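Local structure of ArtJ (Geobacillus stearothermophilus, 2PVU) at residues 193-197 with 198-202. The protein binds the basic amino acids arginine, lysine and histidine and probably delivers them to its cognate ATP-binding cassette transporter, Art(MP)2. Sequence-based numbering, arbitrary orientation.
Sequences VITDN and AVANE. With LYS (lysine), chain E.
D196 ends its strand with a backbone carbonyl to which A200 N donates, 3.0 Å from D196 O, in an almost straight bond, 175° at the hydrogen, and so starts the first helical turn. One residue on, N201 N donates to N197 O at 2.9 Å, the donor tilted 24° from the carbonyl plane. Beside these bonds, T195 CG2 meets A200 CB at 4.0 Å; alanine's small methyl suits a place where the helix lies close to its own strand, their axes 6.5 Å apart at closest approach. D196 occupies the N-cap position, yet its carboxylate caps nothing: with CG anti to the carbonyl carbon (chi1 -68°), it leads away from the helix to the bound lysine, whose alpha-amino N donates to OD2 at 2.8 Å. Y226 OH also bonds OD2, and Q129 NE2 bonds OD1, so both oxygens are held and the group is kept from turning. With an alanine here, the ligand's alpha-amino group, Y226 and Q129 are likely to lose the carboxylate oxygens they bond. N197, the first residue of the helix, has a short amide side chain that ties the helix start to the neighbouring strand 125-134: OD1 accepts from T128 N and from a water, which in turn accepts from A198 N at 3.0 Å. A second water links N197 ND2 to N201 ND2, weakly at the latter. Around this junction F52 packs against D196 and V199. In this family 3 solute-binding protein, one residue thus divides its work: its main chain starts a helix while its carboxylate supplies negative charge that probably favours a protonated alpha-amino group in the pocket.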
loop_
_atom_site.group_PDB
_atom_site.type_symbol
_atom_site.label_atom_id
_atom_site.label_comp_id
_atom_site.label_asym_id
_atom_site.label_seq_id
_atom_site.Cartn_x
_atom_site.Cartn_y
_atom_site.Cartn_z
ATOM N N VAL A 193 -1.388 7.608 -14.176
ATOM C CA VAL A 193 -1.720 7.282 -12.773
ATOM C C VAL A 193 -0.418 7.293 -11.969
ATOM O O VAL A 193 0.659 6.827 -12.463
ATOM C CB VAL A 193 -2.447 5.905 -12.689
ATOM C CG1 VAL A 193 -2.474 5.349 -11.193
ATOM C CG2 VAL A 193 -3.887 6.049 -13.222
ATOM N N ILE A 194 -0.460 7.862 -10.764
ATOM C CA ILE A 194 0.715 7.753 -9.884
ATOM C C ILE A 194 0.305 6.794 -8.777
ATOM O O ILE A 194 -0.695 7.018 -8.069
ATOM C CB ILE A 194 1.183 9.103 -9.328
ATOM C CG1 ILE A 194 1.626 10.022 -10.492
ATOM C CG2 ILE A 194 2.357 8.910 -8.327
ATOM C CD1 ILE A 194 1.951 11.468 -10.054
ATOM N N THR A 195 1.060 5.714 -8.667
ATOM C CA THR A 195 0.811 4.696 -7.630
ATOM C C THR A 195 2.109 3.998 -7.228
ATOM O O THR A 195 3.162 4.335 -7.730
ATOM C CB THR A 195 -0.283 3.683 -8.057
ATOM O OG1 THR A 195 -0.711 2.925 -6.902
ATOM C CG2 THR A 195 0.217 2.757 -9.176
ATOM N N ASP A 196 1.996 2.977 -6.372
ATOM C CA ASP A 196 3.183 2.342 -5.779
ATOM C C ASP A 196 3.840 1.413 -6.772
ATOM O O ASP A 196 3.144 0.747 -7.555
ATOM C CB ASP A 196 2.781 1.570 -4.509
ATOM C CG ASP A 196 2.346 2.483 -3.361
ATOM O OD1 ASP A 196 1.743 3.525 -3.633
ATOM O OD2 ASP A 196 2.569 2.159 -2.170
ATOM N N ASN A 197 5.175 1.341 -6.702
ATOM C CA ASN A 197 5.956 0.605 -7.685
ATOM C C ASN A 197 5.527 -0.856 -7.856
ATOM O O ASN A 197 5.433 -1.305 -8.993
ATOM C CB ASN A 197 7.475 0.696 -7.419
ATOM C CG ASN A 197 7.869 0.038 -6.110
ATOM O OD1 ASN A 197 7.432 0.449 -5.046
ATOM N ND2 ASN A 197 8.675 -1.005 -6.193
ATOM N N ALA A 198 5.312 -1.599 -6.755
ATOM C CA ALA A 198 5.035 -3.059 -6.929
ATOM C C ALA A 198 3.650 -3.271 -7.498
ATOM O O ALA A 198 3.399 -4.251 -8.206
ATOM C CB ALA A 198 5.202 -3.816 -5.578
ATOM N N VAL A 199 2.741 -2.334 -7.201
ATOM C CA VAL A 199 1.374 -2.394 -7.711
ATOM C C VAL A 199 1.369 -2.116 -9.219
ATOM O O VAL A 199 0.801 -2.883 -10.000
ATOM C CB VAL A 199 0.450 -1.422 -6.973
ATOM C CG1 VAL A 199 -0.915 -1.368 -7.656
ATOM C CG2 VAL A 199 0.314 -1.884 -5.503
ATOM N N ALA A 200 2.026 -1.045 -9.638
ATOM C CA ALA A 200 2.139 -0.749 -11.091
ATOM C C ALA A 200 2.858 -1.863 -11.848
ATOM O O ALA A 200 2.400 -2.332 -12.889
ATOM C CB ALA A 200 2.850 0.584 -11.322
ATOM N N ASN A 201 3.987 -2.304 -11.307
ATOM C CA ASN A 201 4.779 -3.336 -11.955
ATOM C C ASN A 201 4.029 -4.639 -12.121
ATOM O O ASN A 201 4.117 -5.275 -13.185
ATOM C CB ASN A 201 6.087 -3.572 -11.194
ATOM C CG ASN A 201 7.118 -2.481 -11.453
ATOM O OD1 ASN A 201 7.148 -1.870 -12.532
ATOM N ND2 ASN A 201 7.991 -2.273 -10.500
ATOM N N GLU A 202 3.285 -5.043 -11.091
ATOM C CA GLU A 202 2.549 -6.319 -11.162
ATOM C C GLU A 202 1.344 -6.198 -12.109
ATOM O O GLU A 202 1.023 -7.134 -12.810
ATOM C CB GLU A 202 2.118 -6.805 -9.771
ATOM C CG GLU A 202 0.835 -7.659 -9.818
ATOM C CD GLU A 202 0.821 -8.837 -8.859
ATOM O OE1 GLU A 202 1.871 -9.521 -8.757
ATOM O OE2 GLU A 202 -0.247 -9.089 -8.238
HETATM N N LYS E . 1.550 3.577 -0.007
HETATM C CA LYS E . 0.630 4.675 -0.453
HETATM C C LYS E . 0.055 5.387 0.780
HETATM O O LYS E . -0.616 6.400 0.652
HETATM C CB LYS E . -0.515 4.103 -1.282
HETATM C CG LYS E . -1.336 3.055 -0.490
HETATM C CD LYS E . -2.736 2.854 -1.106
HETATM C CE LYS E . -3.294 1.507 -0.670
HETATM N NZ LYS E . -4.783 1.350 -1.105
HETATM O OXT LYS E . 0.241 4.936 1.932
HETATM O O HOH W 1 5.251 -1.091 -3.800
HETATM O O HOH W 2 10.274 -1.044 -8.861
#